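Local coordinates for Spermidine/putrescine ABC transporter, periplasmic binding protein (Treponema pallidum, PDB 2V84) that probably binds polyamines such as spermidine and putrescine as the periplasmic receptor of an ABC uptake system, at residues A[144-149]-A[242-247]; A[134-139]-A[221-226]; A[25-30]-A[74-79]; A[92-97]-A[264-269]. All blocks are in the same frame, centred on the assembly; numbering follows the deposited sequence.

Contact 1: A[144-149]-A[242-247]; sequences YARTWS and HIDFFI
This is a surface contact in the periplasmic binding protein fold: the loop 144-149, which follows strand 125-137, is pinned over strand 243-246 by Tyr144, Arg146, Asp244 and Phe246. Asp244 and Phe246, two apart on the strand, present their side chains to the loop. The Phe246 ring serves as a platform, with Arg146 CB over one face, 3.9 Å from the ring centroid in a CH-pi contact. The Tyr144 side chain runs antiparallel alongside, its CE2 3.9 Å from Phe246 CE1. Because Tyr144 CG sits between the backbone N and the carbonyl carbon (chi1 54°), the phenol is carried across to the aspartate. The Arg146 chain runs extended from CG to NE, and its guanidinium stands nearly perpendicular to the Phe246 ring. The loop bends in an inverse gamma turn centred on Arg146. Phe246 also packs on Ile134 and Val136 of strand 125-137. One carboxylate oxygen collects the polar bonds: Arg146 NE forms a salt bridge to Asp244 OD2 at 2.8 Å on the syn lone pair, with NH2 adding a weak bond, while Tyr144 OH donates to the anti lone pair of Asp244 OD2 at 2.6 Å.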
loop_
_atom_site.group_PDB
_atom_site.type_symbol
_atom_site.label_atom_id
_atom_site.label_comp_id
_atom_site.label_asym_id
_atom_site.label_seq_id
_atom_site.Cartn_x
_atom_site.Cartn_y
_atom_site.Cartn_z
ATOM N N TYR A 144 -18.013 -4.667 18.880
ATOM C CA TYR A 144 -17.961 -4.706 17.413
ATOM C C TYR A 144 -17.363 -6.025 16.963
ATOM O O TYR A 144 -16.575 -6.633 17.698
ATOM C CB TYR A 144 -17.137 -3.513 16.851
ATOM C CG TYR A 144 -15.753 -3.414 17.454
ATOM C CD1 TYR A 144 -15.558 -2.783 18.694
ATOM C CD2 TYR A 144 -14.640 -3.973 16.806
ATOM C CE1 TYR A 144 -14.289 -2.708 19.269
ATOM C CE2 TYR A 144 -13.366 -3.912 17.376
ATOM C CZ TYR A 144 -13.216 -3.279 18.626
ATOM O OH TYR A 144 -11.978 -3.204 19.213
ATOM N N ALA A 145 -17.732 -6.461 15.757
ATOM C CA ALA A 145 -17.060 -7.594 15.137
ATOM C C ALA A 145 -15.952 -7.017 14.282
ATOM O O ALA A 145 -16.088 -5.908 13.748
ATOM C CB ALA A 145 -18.040 -8.431 14.276
ATOM N N ARG A 146 -14.857 -7.765 14.146
ATOM C CA ARG A 146 -13.664 -7.287 13.447
ATOM C C ARG A 146 -13.743 -7.650 11.963
ATOM O O ARG A 146 -13.015 -8.520 11.462
ATOM C CB ARG A 146 -12.406 -7.876 14.097
ATOM C CG ARG A 146 -12.124 -7.351 15.491
ATOM C CD ARG A 146 -10.661 -7.669 15.904
ATOM N NE ARG A 146 -10.308 -7.107 17.212
ATOM C CZ ARG A 146 -10.572 -7.674 18.395
ATOM N NH1 ARG A 146 -11.209 -8.841 18.476
ATOM N NH2 ARG A 146 -10.208 -7.068 19.524
ATOM N N THR A 147 -14.679 -7.009 11.271
ATOM C CA THR A 147 -15.068 -7.384 9.914
ATOM C C THR A 147 -15.431 -6.114 9.140
ATOM O O THR A 147 -15.741 -5.085 9.738
ATOM C CB THR A 147 -16.309 -8.354 9.880
ATOM O OG1 THR A 147 -17.476 -7.659 10.356
ATOM C CG2 THR A 147 -16.103 -9.585 10.758
ATOM N N TRP A 148 -15.440 -6.214 7.815
ATOM C CA TRP A 148 -15.847 -5.083 6.957
ATOM C C TRP A 148 -17.297 -4.657 7.176
ATOM O O TRP A 148 -17.673 -3.539 6.845
ATOM C CB TRP A 148 -15.643 -5.433 5.470
ATOM C CG TRP A 148 -14.181 -5.644 5.146
ATOM C CD1 TRP A 148 -13.562 -6.834 4.928
ATOM C CD2 TRP A 148 -13.156 -4.635 5.063
ATOM N NE1 TRP A 148 -12.215 -6.636 4.718
ATOM C CE2 TRP A 148 -11.937 -5.299 4.789
ATOM C CE3 TRP A 148 -13.153 -3.241 5.187
ATOM C CZ2 TRP A 148 -10.718 -4.615 4.645
ATOM C CZ3 TRP A 148 -11.945 -2.556 5.044
ATOM C CH2 TRP A 148 -10.742 -3.248 4.759
ATOM N N SER A 149 -18.133 -5.580 7.641
ATOM C CA SER A 149 -19.532 -5.271 7.830
ATOM C C SER A 149 -19.704 -4.234 8.932
ATOM O O SER A 149 -20.820 -3.803 9.205
ATOM C CB SER A 149 -20.322 -6.534 8.129
ATOM O OG SER A 149 -20.493 -7.280 6.913
ATOM N N HIS A 242 -6.369 2.793 23.179
ATOM C CA HIS A 242 -7.795 2.874 22.929
ATOM C C HIS A 242 -8.128 2.568 21.482
ATOM O O HIS A 242 -9.289 2.584 21.115
ATOM C CB HIS A 242 -8.325 4.271 23.257
ATOM C CG HIS A 242 -8.155 4.657 24.687
ATOM N ND1 HIS A 242 -9.044 4.278 25.669
ATOM C CD2 HIS A 242 -7.194 5.381 25.305
ATOM C CE1 HIS A 242 -8.641 4.760 26.831
ATOM N NE2 HIS A 242 -7.517 5.429 26.636
ATOM N N ILE A 243 -7.110 2.314 20.670
ATOM C CA ILE A 243 -7.311 2.029 19.253
ATOM C C ILE A 243 -7.181 0.536 19.005
ATOM O O ILE A 243 -6.215 -0.089 19.420
ATOM C CB ILE A 243 -6.289 2.759 18.325
ATOM C CG1 ILE A 243 -6.236 4.257 18.616
ATOM C CG2 ILE A 243 -6.639 2.531 16.825
ATOM C CD1 ILE A 243 -5.067 4.966 17.963
ATOM N N ASP A 244 -8.147 -0.030 18.287
ATOM C CA ASP A 244 -7.992 -1.370 17.773
ATOM C C ASP A 244 -7.924 -1.210 16.284
ATOM O O ASP A 244 -8.922 -0.830 15.662
ATOM C CB ASP A 244 -9.202 -2.227 18.149
ATOM C CG ASP A 244 -9.050 -3.682 17.762
ATOM O OD1 ASP A 244 -8.014 -4.092 17.187
ATOM O OD2 ASP A 244 -10.010 -4.442 18.028
ATOM N N PHE A 245 -6.737 -1.447 15.735
ATOM C CA PHE A 245 -6.540 -1.500 14.310
ATOM C C PHE A 245 -6.458 -2.968 13.971
ATOM O O PHE A 245 -5.729 -3.710 14.640
ATOM C CB PHE A 245 -5.237 -0.794 13.876
ATOM C CG PHE A 245 -4.953 -0.957 12.431
ATOM C CD1 PHE A 245 -5.496 -0.076 11.499
ATOM C CD2 PHE A 245 -4.230 -2.055 11.978
ATOM C CE1 PHE A 245 -5.308 -0.302 10.156
ATOM C CE2 PHE A 245 -4.019 -2.257 10.643
ATOM C CZ PHE A 245 -4.566 -1.386 9.725
ATOM N N PHE A 246 -7.192 -3.381 12.943
ATOM C CA PHE A 246 -7.148 -4.761 12.454
ATOM C C PHE A 246 -7.366 -4.803 10.961
ATOM O O PHE A 246 -8.058 -3.965 10.396
ATOM C CB PHE A 246 -8.222 -5.638 13.136
ATOM C CG PHE A 246 -9.596 -5.035 13.120
ATOM C CD1 PHE A 246 -9.992 -4.154 14.123
ATOM C CD2 PHE A 246 -10.507 -5.369 12.134
ATOM C CE1 PHE A 246 -11.266 -3.575 14.112
ATOM C CE2 PHE A 246 -11.770 -4.805 12.110
ATOM C CZ PHE A 246 -12.155 -3.898 13.108
ATOM N N ILE A 247 -6.776 -5.804 10.325
ATOM C CA ILE A 247 -7.118 -6.149 8.955
ATOM C C ILE A 247 -8.055 -7.346 9.117
ATOM O O ILE A 247 -7.658 -8.334 9.729
ATOM C CB ILE A 247 -5.852 -6.547 8.156
ATOM C CG1 ILE A 247 -4.844 -5.392 8.143
ATOM C CG2 ILE A 247 -6.224 -7.047 6.741
ATOM C CD1 ILE A 247 -3.372 -5.822 8.176
#

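Contact 2: A[134-139]-A[221-226]; sequences IAVNKK and FVVAHG
Asn137 N donates to Val222 O at 2.8 Å, an almost straight bond (173° at the hydrogen) that closes one end of an antiparallel ladder between strands 134-137 and 223-226. Further along, Ala135 and Ala224 form the hydrogen-bonded pair, with Ala135 N to Ala224 O at 2.9 Å and Ala224 N to Ala135 O at 3.0 Å. The flanking pairs, Ile134 with His225 and Val136 with Val223, are non-hydrogen-bonded; CA-H...O contacts, such as Val223 CA to Ala135 O at 3.3 Å, fill in between the N-H bonds. On the face that carries Ile134, Val136 and Val223, the two valines stand flank to flank, CG2 4.2 Å from CG2. Val223 CG1 lies anti to the backbone N (chi1 178°) and meets Ile134 CG2 at 3.5 Å, a close carbon-carbon approach. The Ile134 side chain is about 10 Å from that of Glu168, predicted to bind spermidine. A water bridges the two segments, accepting from Asn137 ND2 at 2.9 Å and donating to Phe221 O, while Asn137 OD1 takes the N-H of Ala140. The ladder belongs to a mixed sheet: strand 243-246 flanks 134-137 on its other edge, 160-162 runs parallel to 223-226, and Phe216 of helix 212-218 packs on Ala135 and Asn137.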
loop_
_atom_site.group_PDB
_atom_site.type_symbol
_atom_site.label_atom_id
_atom_site.label_comp_id
_atom_site.label_asym_id
_atom_site.label_seq_id
_atom_site.Cartn_x
_atom_site.Cartn_y
_atom_site.Cartn_z
ATOM N N ILE A 134 -8.825 -1.461 9.385
ATOM C CA ILE A 134 -9.836 -0.641 10.045
ATOM C C ILE A 134 -9.335 -0.301 11.429
ATOM O O ILE A 134 -8.845 -1.177 12.140
ATOM C CB ILE A 134 -11.195 -1.427 10.175
ATOM C CG1 ILE A 134 -11.666 -1.936 8.804
ATOM C CG2 ILE A 134 -12.279 -0.556 10.850
ATOM C CD1 ILE A 134 -12.736 -3.033 8.882
ATOM N N ALA A 135 -9.476 0.970 11.797
ATOM C CA ALA A 135 -9.211 1.438 13.149
ATOM C C ALA A 135 -10.544 1.667 13.851
ATOM O O ALA A 135 -11.449 2.268 13.293
ATOM C CB ALA A 135 -8.392 2.714 13.123
ATOM N N VAL A 136 -10.667 1.193 15.094
ATOM C CA VAL A 136 -11.890 1.395 15.845
ATOM C C VAL A 136 -11.492 2.100 17.122
ATOM O O VAL A 136 -10.509 1.709 17.737
ATOM C CB VAL A 136 -12.590 0.082 16.219
ATOM C CG1 VAL A 136 -13.769 0.369 17.120
ATOM C CG2 VAL A 136 -13.094 -0.636 14.952
ATOM N N ASN A 137 -12.238 3.141 17.480
ATOM C CA ASN A 137 -12.086 3.821 18.767
ATOM C C ASN A 137 -12.880 3.005 19.804
ATOM O O ASN A 137 -14.114 3.043 19.820
ATOM C CB ASN A 137 -12.587 5.276 18.651
ATOM C CG ASN A 137 -12.513 6.032 19.963
ATOM O OD1 ASN A 137 -12.544 5.429 21.024
ATOM N ND2 ASN A 137 -12.423 7.368 19.896
ATOM N N LYS A 138 -12.150 2.245 20.624
ATOM C CA LYS A 138 -12.695 1.242 21.550
ATOM C C LYS A 138 -13.463 1.842 22.716
ATOM O O LYS A 138 -14.292 1.163 23.338
ATOM C CB LYS A 138 -11.568 0.395 22.143
ATOM C CG LYS A 138 -10.858 -0.533 21.200
ATOM C CD LYS A 138 -10.048 -1.584 21.975
ATOM C CE LYS A 138 -8.774 -1.016 22.583
ATOM N NZ LYS A 138 -7.901 -2.074 23.192
ATOM N N LYS A 139 -13.167 3.095 23.059
ATOM C CA LYS A 139 -13.949 3.761 24.093
ATOM C C LYS A 139 -15.293 4.247 23.539
ATOM O O LYS A 139 -16.283 4.282 24.264
ATOM C CB LYS A 139 -13.152 4.869 24.825
ATOM C CG LYS A 139 -12.859 6.136 24.035
ATOM C CD LYS A 139 -11.811 7.024 24.737
ATOM C CE LYS A 139 -10.919 7.740 23.687
ATOM N NZ LYS A 139 -9.999 8.737 24.317
ATOM N N PHE A 221 -14.420 10.676 13.472
ATOM C CA PHE A 221 -14.709 9.336 12.971
ATOM C C PHE A 221 -14.363 8.363 14.076
ATOM O O PHE A 221 -13.286 8.470 14.663
ATOM C CB PHE A 221 -13.881 8.953 11.735
ATOM C CG PHE A 221 -13.977 9.917 10.568
ATOM C CD1 PHE A 221 -15.026 10.828 10.445
ATOM C CD2 PHE A 221 -13.024 9.860 9.556
ATOM C CE1 PHE A 221 -15.092 11.693 9.338
ATOM C CE2 PHE A 221 -13.082 10.707 8.458
ATOM C CZ PHE A 221 -14.115 11.630 8.346
ATOM N N VAL A 222 -15.248 7.411 14.364
ATOM C CA VAL A 222 -14.952 6.446 15.433
ATOM C C VAL A 222 -14.555 5.080 14.874
ATOM O O VAL A 222 -14.030 4.222 15.590
ATOM C CB VAL A 222 -16.090 6.335 16.505
ATOM C CG1 VAL A 222 -16.274 7.659 17.252
ATOM C CG2 VAL A 222 -17.412 5.859 15.879
ATOM N N VAL A 223 -14.789 4.902 13.576
ATOM C CA VAL A 223 -14.322 3.741 12.839
ATOM C C VAL A 223 -13.880 4.291 11.492
ATOM O O VAL A 223 -14.611 5.035 10.852
ATOM C CB VAL A 223 -15.428 2.706 12.583
ATOM C CG1 VAL A 223 -14.867 1.553 11.761
ATOM C CG2 VAL A 223 -16.005 2.162 13.877
ATOM N N ALA A 224 -12.676 3.936 11.063
ATOM C CA ALA A 224 -12.238 4.380 9.737
ATOM C C ALA A 224 -11.395 3.351 9.037
ATOM O O ALA A 224 -10.629 2.637 9.656
ATOM C CB ALA A 224 -11.481 5.722 9.828
ATOM N N HIS A 225 -11.554 3.294 7.714
ATOM C CA HIS A 225 -10.741 2.463 6.834
ATOM C C HIS A 225 -9.427 3.210 6.527
ATOM O O HIS A 225 -9.456 4.407 6.216
ATOM C CB HIS A 225 -11.561 2.288 5.556
ATOM C CG HIS A 225 -10.975 1.364 4.541
ATOM N ND1 HIS A 225 -11.326 1.447 3.215
ATOM C CD2 HIS A 225 -10.093 0.341 4.636
ATOM C CE1 HIS A 225 -10.695 0.507 2.532
ATOM N NE2 HIS A 225 -9.937 -0.180 3.370
ATOM N N GLY A 226 -8.283 2.534 6.633
ATOM C CA GLY A 226 -7.023 3.215 6.327
ATOM C C GLY A 226 -5.769 2.480 6.740
ATOM O O GLY A 226 -5.821 1.312 7.083
HETATM O O HOH W 1 -12.154 8.337 17.226
#

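Contact 3: A[25-30]-A[74-79]; sequences DVLYLY and YDLVVP
Tyr30 and Tyr74 lay their rings against each other in an offset stack, centroids 4.3 Å apart and planes only 8° from parallel. They sit beside the parallel pairing of strand 26-32 with the short strand about 76-77; 26-32 is the central strand of a parallel three-stranded sheet, with 51-57 on its other edge. The two phenols get there by different torsions: Tyr30 carries CG anti to the backbone N (chi1 -158°), whereas Tyr74 has CG beside its N, anti to the carbonyl carbon (chi1 -59°). The offset puts Tyr30 CB over the Tyr74 face as a CH-pi donor, 3.7 Å from the centroid. Tyr74 CZ in turn lies over one face of Tyr30, toward the rim.

Asp75 turns its carboxylate back to the strand, where OD2 receives Tyr28 N at 3.1 Å from the anti side, somewhat out of the carboxylate plane. Tyr28 O accepts from Asp75 N at 3.0 Å and, weakly, from Leu76 N. Tyr30 N to Leu76 O, 3.1 Å, continues the pairing. Leu29 CD1 touches Leu76 CB at 4.0 Å, and Leu27 CD1 rests on Asp75 CB at 3.7 Å; Leu27 and Leu76 both pack on Phe275 of helix 269-279. Tyr28 N is thus bonded by a side-chain oxygen, next to the backbone bonds of the pairing, while Asp75 OD1 accepts from Asn268 N. With Tyr74 OH hydrogen-bonded to Asp55 and Lys66, the polar ends of Tyr74 and Asp75 are satisfied, and the bonds at the phenol oxygen probably help fix the stacked ring.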
loop_
_atom_site.group_PDB
_atom_site.type_symbol
_atom_site.label_atom_id
_atom_site.label_comp_id
_atom_site.label_asym_id
_atom_site.label_seq_id
_atom_site.Cartn_x
_atom_site.Cartn_y
_atom_site.Cartn_z
ATOM N N ASP A 25 26.361 11.108 -10.170
ATOM C CA ASP A 25 26.498 11.632 -8.766
ATOM C C ASP A 25 25.166 12.056 -8.139
ATOM O O ASP A 25 25.118 12.390 -6.952
ATOM C CB ASP A 25 27.473 12.818 -8.712
ATOM C CG ASP A 25 28.840 12.480 -9.277
ATOM O OD1 ASP A 25 29.524 11.591 -8.709
ATOM O OD2 ASP A 25 29.226 13.114 -10.291
ATOM N N VAL A 26 24.103 12.075 -8.942
ATOM C CA VAL A 26 22.757 12.309 -8.422
ATOM C C VAL A 26 21.775 11.185 -8.779
ATOM O O VAL A 26 21.686 10.751 -9.938
ATOM C CB VAL A 26 22.195 13.707 -8.824
ATOM C CG1 VAL A 26 22.049 13.851 -10.341
ATOM C CG2 VAL A 26 20.856 13.982 -8.122
ATOM N N LEU A 27 21.047 10.720 -7.760
ATOM C CA LEU A 27 19.951 9.766 -7.943
ATOM C C LEU A 27 18.603 10.490 -7.931
ATOM O O LEU A 27 18.271 11.180 -6.975
ATOM C CB LEU A 27 19.995 8.687 -6.853
ATOM C CG LEU A 27 18.881 7.634 -6.881
ATOM C CD1 LEU A 27 19.118 6.616 -7.990
ATOM C CD2 LEU A 27 18.774 6.966 -5.526
ATOM N N TYR A 28 17.841 10.328 -9.004
ATOM C CA TYR A 28 16.495 10.879 -9.102
ATOM C C TYR A 28 15.446 9.863 -8.618
ATOM O O TYR A 28 15.022 8.997 -9.394
ATOM C CB TYR A 28 16.185 11.234 -10.557
ATOM C CG TYR A 28 16.699 12.578 -11.057
ATOM C CD1 TYR A 28 18.078 12.855 -11.130
ATOM C CD2 TYR A 28 15.799 13.559 -11.508
ATOM C CE1 TYR A 28 18.544 14.087 -11.610
ATOM C CE2 TYR A 28 16.252 14.787 -11.993
ATOM C CZ TYR A 28 17.621 15.044 -12.047
ATOM O OH TYR A 28 18.056 16.265 -12.522
ATOM N N LEU A 29 15.026 9.992 -7.354
ATOM C CA LEU A 29 13.986 9.132 -6.756
ATOM C C LEU A 29 12.594 9.737 -6.844
ATOM O O LEU A 29 12.382 10.901 -6.484
ATOM C CB LEU A 29 14.300 8.813 -5.285
ATOM C CG LEU A 29 13.252 8.084 -4.421
ATOM C CD1 LEU A 29 12.940 6.664 -4.933
ATOM C CD2 LEU A 29 13.719 8.022 -2.994
ATOM N N TYR A 30 11.650 8.923 -7.304
ATOM C CA TYR A 30 10.259 9.292 -7.387
ATOM C C TYR A 30 9.400 8.309 -6.582
ATOM O O TYR A 30 9.228 7.156 -6.988
ATOM C CB TYR A 30 9.837 9.265 -8.839
ATOM C CG TYR A 30 8.633 10.102 -9.133
ATOM C CD1 TYR A 30 8.373 11.254 -8.395
ATOM C CD2 TYR A 30 7.761 9.761 -10.164
ATOM C CE1 TYR A 30 7.258 12.048 -8.664
ATOM C CE2 TYR A 30 6.638 10.548 -10.440
ATOM C CZ TYR A 30 6.403 11.686 -9.690
ATOM O OH TYR A 30 5.310 12.476 -9.932
ATOM N N TYR A 74 13.546 9.973 -14.177
ATOM C CA TYR A 74 13.812 9.252 -12.921
ATOM C C TYR A 74 14.591 7.948 -13.050
ATOM O O TYR A 74 14.517 7.254 -14.066
ATOM C CB TYR A 74 12.522 9.021 -12.127
ATOM C CG TYR A 74 11.835 10.312 -11.775
ATOM C CD1 TYR A 74 12.226 11.059 -10.662
ATOM C CD2 TYR A 74 10.791 10.792 -12.559
ATOM C CE1 TYR A 74 11.589 12.269 -10.352
ATOM C CE2 TYR A 74 10.154 11.983 -12.253
ATOM C CZ TYR A 74 10.554 12.714 -11.154
ATOM O OH TYR A 74 9.899 13.896 -10.862
ATOM N N ASP A 75 15.332 7.632 -11.996
ATOM C CA ASP A 75 16.123 6.413 -11.938
ATOM C C ASP A 75 15.394 5.329 -11.183
ATOM O O ASP A 75 15.595 4.164 -11.458
ATOM C CB ASP A 75 17.472 6.690 -11.291
ATOM C CG ASP A 75 18.275 7.704 -12.071
ATOM O OD1 ASP A 75 18.409 7.504 -13.292
ATOM O OD2 ASP A 75 18.754 8.689 -11.476
ATOM N N LEU A 76 14.549 5.723 -10.232
ATOM C CA LEU A 76 13.767 4.764 -9.436
ATOM C C LEU A 76 12.359 5.298 -9.291
ATOM O O LEU A 76 12.169 6.507 -9.191
ATOM C CB LEU A 76 14.375 4.572 -8.047
ATOM C CG LEU A 76 15.553 3.611 -7.962
ATOM C CD1 LEU A 76 16.119 3.626 -6.556
ATOM C CD2 LEU A 76 15.152 2.173 -8.411
ATOM N N VAL A 77 11.386 4.391 -9.290
ATOM C CA VAL A 77 9.985 4.726 -9.013
ATOM C C VAL A 77 9.447 3.576 -8.168
ATOM O O VAL A 77 10.066 2.530 -8.120
ATOM C CB VAL A 77 9.178 4.896 -10.335
ATOM C CG1 VAL A 77 9.073 3.541 -11.086
ATOM C CG2 VAL A 77 7.823 5.467 -10.065
ATOM N N VAL A 78 8.333 3.775 -7.462
ATOM C CA VAL A 78 7.847 2.745 -6.535
ATOM C C VAL A 78 6.337 2.439 -6.757
ATOM O O VAL A 78 5.482 2.913 -5.995
ATOM C CB VAL A 78 8.167 3.147 -5.059
ATOM C CG1 VAL A 78 7.663 2.095 -4.050
ATOM C CG2 VAL A 78 9.680 3.403 -4.861
ATOM N N PRO A 79 6.004 1.661 -7.813
ATOM C CA PRO A 79 4.617 1.308 -8.110
ATOM C C PRO A 79 4.103 0.126 -7.317
ATOM O O PRO A 79 4.902 -0.637 -6.755
ATOM C CB PRO A 79 4.660 0.979 -9.625
ATOM C CG PRO A 79 6.017 1.325 -10.061
ATOM C CD PRO A 79 6.885 1.163 -8.873
#

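Contact 4: A[92-97]-A[264-269]; sequences LLEKID and KGARNR
The Arg269 guanidinium holds Lys95 O in its plane, at the edge between NH1 and NH2, while Glu94 OE1 approaches NH1 on its other flank, 22° out of the guanidinium plane. The site lies just past a two-stranded antiparallel ribbon, 93-94 with 262-263, where the chain loops into helix 269-279. The grip on the carbonyl is end-on: NH2 and NH1 both reach Lys95 O, at 2.9 and 3.0 Å. NH1 also makes a salt bridge to Glu94 OE1 at 2.9 Å, on the anti lone pair, with the carboxylate and guanidinium planes 37° apart. A bend at chi3 (53°) turns the guanidinium toward Glu94 and the carbonyl of Lys95. Asn268 is the N-cap of the helix, its OD1 taking Leu271 N. Lys264 N bonds to Leu92 O at 2.9 Å, carrying the pairing one step beyond the ribbon. Glu94 thus braces both ends of the loop; its second oxygen, OE2, accepts Gly265 N at 2.8 Å from above the carboxylate plane.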
loop_
_atom_site.group_PDB
_atom_site.type_symbol
_atom_site.label_atom_id
_atom_site.label_comp_id
_atom_site.label_asym_id
_atom_site.label_seq_id
_atom_site.Cartn_x
_atom_site.Cartn_y
_atom_site.Cartn_z
ATOM N N LEU A 92 7.180 0.237 -20.052
ATOM C CA LEU A 92 7.626 1.471 -19.413
ATOM C C LEU A 92 8.813 1.322 -18.473
ATOM O O LEU A 92 9.334 2.327 -17.971
ATOM C CB LEU A 92 6.457 2.120 -18.663
ATOM C CG LEU A 92 5.712 3.269 -19.342
ATOM C CD1 LEU A 92 5.604 3.105 -20.851
ATOM C CD2 LEU A 92 4.346 3.406 -18.702
ATOM N N LEU A 93 9.246 0.071 -18.273
ATOM C CA LEU A 93 10.217 -0.277 -17.243
ATOM C C LEU A 93 11.431 -0.966 -17.833
ATOM O O LEU A 93 11.327 -1.655 -18.860
ATOM C CB LEU A 93 9.568 -1.188 -16.183
ATOM C CG LEU A 93 8.346 -0.603 -15.460
ATOM C CD1 LEU A 93 7.810 -1.588 -14.428
ATOM C CD2 LEU A 93 8.688 0.742 -14.818
ATOM N N GLU A 94 12.582 -0.790 -17.184
ATOM C CA GLU A 94 13.835 -1.410 -17.667
ATOM C C GLU A 94 14.139 -2.644 -16.873
ATOM O O GLU A 94 13.783 -2.703 -15.697
ATOM C CB GLU A 94 15.011 -0.450 -17.539
ATOM C CG GLU A 94 14.823 0.778 -18.401
ATOM C CD GLU A 94 16.080 1.581 -18.586
ATOM O OE1 GLU A 94 17.066 1.339 -17.870
ATOM O OE2 GLU A 94 16.087 2.472 -19.465
ATOM N N LYS A 95 14.752 -3.631 -17.528
ATOM C CA LYS A 95 15.222 -4.834 -16.820
ATOM C C LYS A 95 16.208 -4.442 -15.731
ATOM O O LYS A 95 17.025 -3.539 -15.907
ATOM C CB LYS A 95 15.845 -5.853 -17.805
ATOM C CG LYS A 95 14.802 -6.502 -18.727
ATOM C CD LYS A 95 15.392 -7.646 -19.567
ATOM C CE LYS A 95 14.325 -8.264 -20.492
ATOM N NZ LYS A 95 14.909 -9.373 -21.289
ATOM N N ILE A 96 16.125 -5.136 -14.604
ATOM C CA ILE A 96 16.993 -4.913 -13.464
ATOM C C ILE A 96 18.094 -5.969 -13.478
ATOM O O ILE A 96 17.848 -7.124 -13.815
ATOM C CB ILE A 96 16.172 -4.969 -12.142
ATOM C CG1 ILE A 96 15.186 -3.787 -12.133
ATOM C CG2 ILE A 96 17.093 -4.932 -10.923
ATOM C CD1 ILE A 96 14.248 -3.710 -10.920
ATOM N N ASP A 97 19.320 -5.540 -13.182
ATOM C CA ASP A 97 20.474 -6.427 -13.093
ATOM C C ASP A 97 20.627 -6.851 -11.646
ATOM O O ASP A 97 21.175 -6.110 -10.821
ATOM C CB ASP A 97 21.747 -5.715 -13.600
ATOM C CG ASP A 97 22.988 -6.575 -13.483
ATOM O OD1 ASP A 97 22.887 -7.781 -13.146
ATOM O OD2 ASP A 97 24.092 -6.052 -13.719
ATOM N N LYS A 264 11.999 3.465 -17.805
ATOM C CA LYS A 264 12.622 3.554 -19.128
ATOM C C LYS A 264 13.355 4.884 -19.257
ATOM O O LYS A 264 12.821 5.934 -18.877
ATOM C CB LYS A 264 11.593 3.400 -20.252
ATOM C CG LYS A 264 12.195 3.574 -21.643
ATOM C CD LYS A 264 11.150 3.600 -22.741
ATOM C CE LYS A 264 11.773 4.069 -24.034
ATOM N NZ LYS A 264 11.285 3.268 -25.184
ATOM N N GLY A 265 14.582 4.829 -19.770
ATOM C CA GLY A 265 15.401 6.019 -19.964
ATOM C C GLY A 265 16.188 6.500 -18.754
ATOM O O GLY A 265 16.754 7.595 -18.784
ATOM N N ALA A 266 16.229 5.695 -17.689
ATOM C CA ALA A 266 16.987 6.036 -16.478
ATOM C C ALA A 266 18.441 6.363 -16.801
ATOM O O ALA A 266 19.127 5.556 -17.453
ATOM C CB ALA A 266 16.922 4.885 -15.465
ATOM N N ARG A 267 18.902 7.533 -16.345
ATOM C CA ARG A 267 20.256 8.024 -16.655
ATOM C C ARG A 267 21.323 7.439 -15.754
ATOM O O ARG A 267 22.480 7.335 -16.158
ATOM C CB ARG A 267 20.344 9.548 -16.533
ATOM C CG ARG A 267 19.414 10.357 -17.398
ATOM C CD ARG A 267 19.485 11.798 -16.930
ATOM N NE ARG A 267 18.484 12.653 -17.565
ATOM C CZ ARG A 267 17.393 13.120 -16.961
ATOM N NH1 ARG A 267 17.135 12.821 -15.684
ATOM N NH2 ARG A 267 16.554 13.896 -17.640
ATOM N N ASN A 268 20.941 7.082 -14.529
ATOM C CA ASN A 268 21.871 6.515 -13.550
ATOM C C ASN A 268 21.431 5.151 -13.022
ATOM O O ASN A 268 20.995 5.048 -11.878
ATOM C CB ASN A 268 22.062 7.472 -12.374
ATOM C CG ASN A 268 23.441 7.361 -11.746
ATOM O OD1 ASN A 268 24.017 6.262 -11.616
ATOM N ND2 ASN A 268 23.992 8.509 -11.362
ATOM N N ARG A 269 21.549 4.115 -13.850
ATOM C CA ARG A 269 21.165 2.763 -13.433
ATOM C C ARG A 269 22.050 2.259 -12.300
ATOM O O ARG A 269 21.585 1.543 -11.418
ATOM C CB ARG A 269 21.179 1.789 -14.619
ATOM C CG ARG A 269 20.021 1.979 -15.611
ATOM C CD ARG A 269 20.180 1.097 -16.842
ATOM N NE ARG A 269 20.386 -0.314 -16.494
ATOM C CZ ARG A 269 19.413 -1.185 -16.207
ATOM N NH1 ARG A 269 18.140 -0.818 -16.246
ATOM N NH2 ARG A 269 19.713 -2.446 -15.892
#

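From the N terminus, contact 3 closes first, bringing residues 74-79 back beside strand 26-30 in the parallel three-stranded sheet. Soon after, 92-97 begins a long loop that contact 4 closes only at 264-269. Within that loop lie both contacts 1 and 2, which cross: 134-139 and 144-149 leave in turn, then 221-226 and 242-247 return in the same order. These two share the mixed sheet, with strand 125-137 between 223-226 and 243-246, and Trp148 meets His225 edge-to-face. Contacts 3 and 4 touch through Asp75 and Asn268, on the opposite side of the chain's centre; the centres of contacts 1 and 3 are about 37 Å apart.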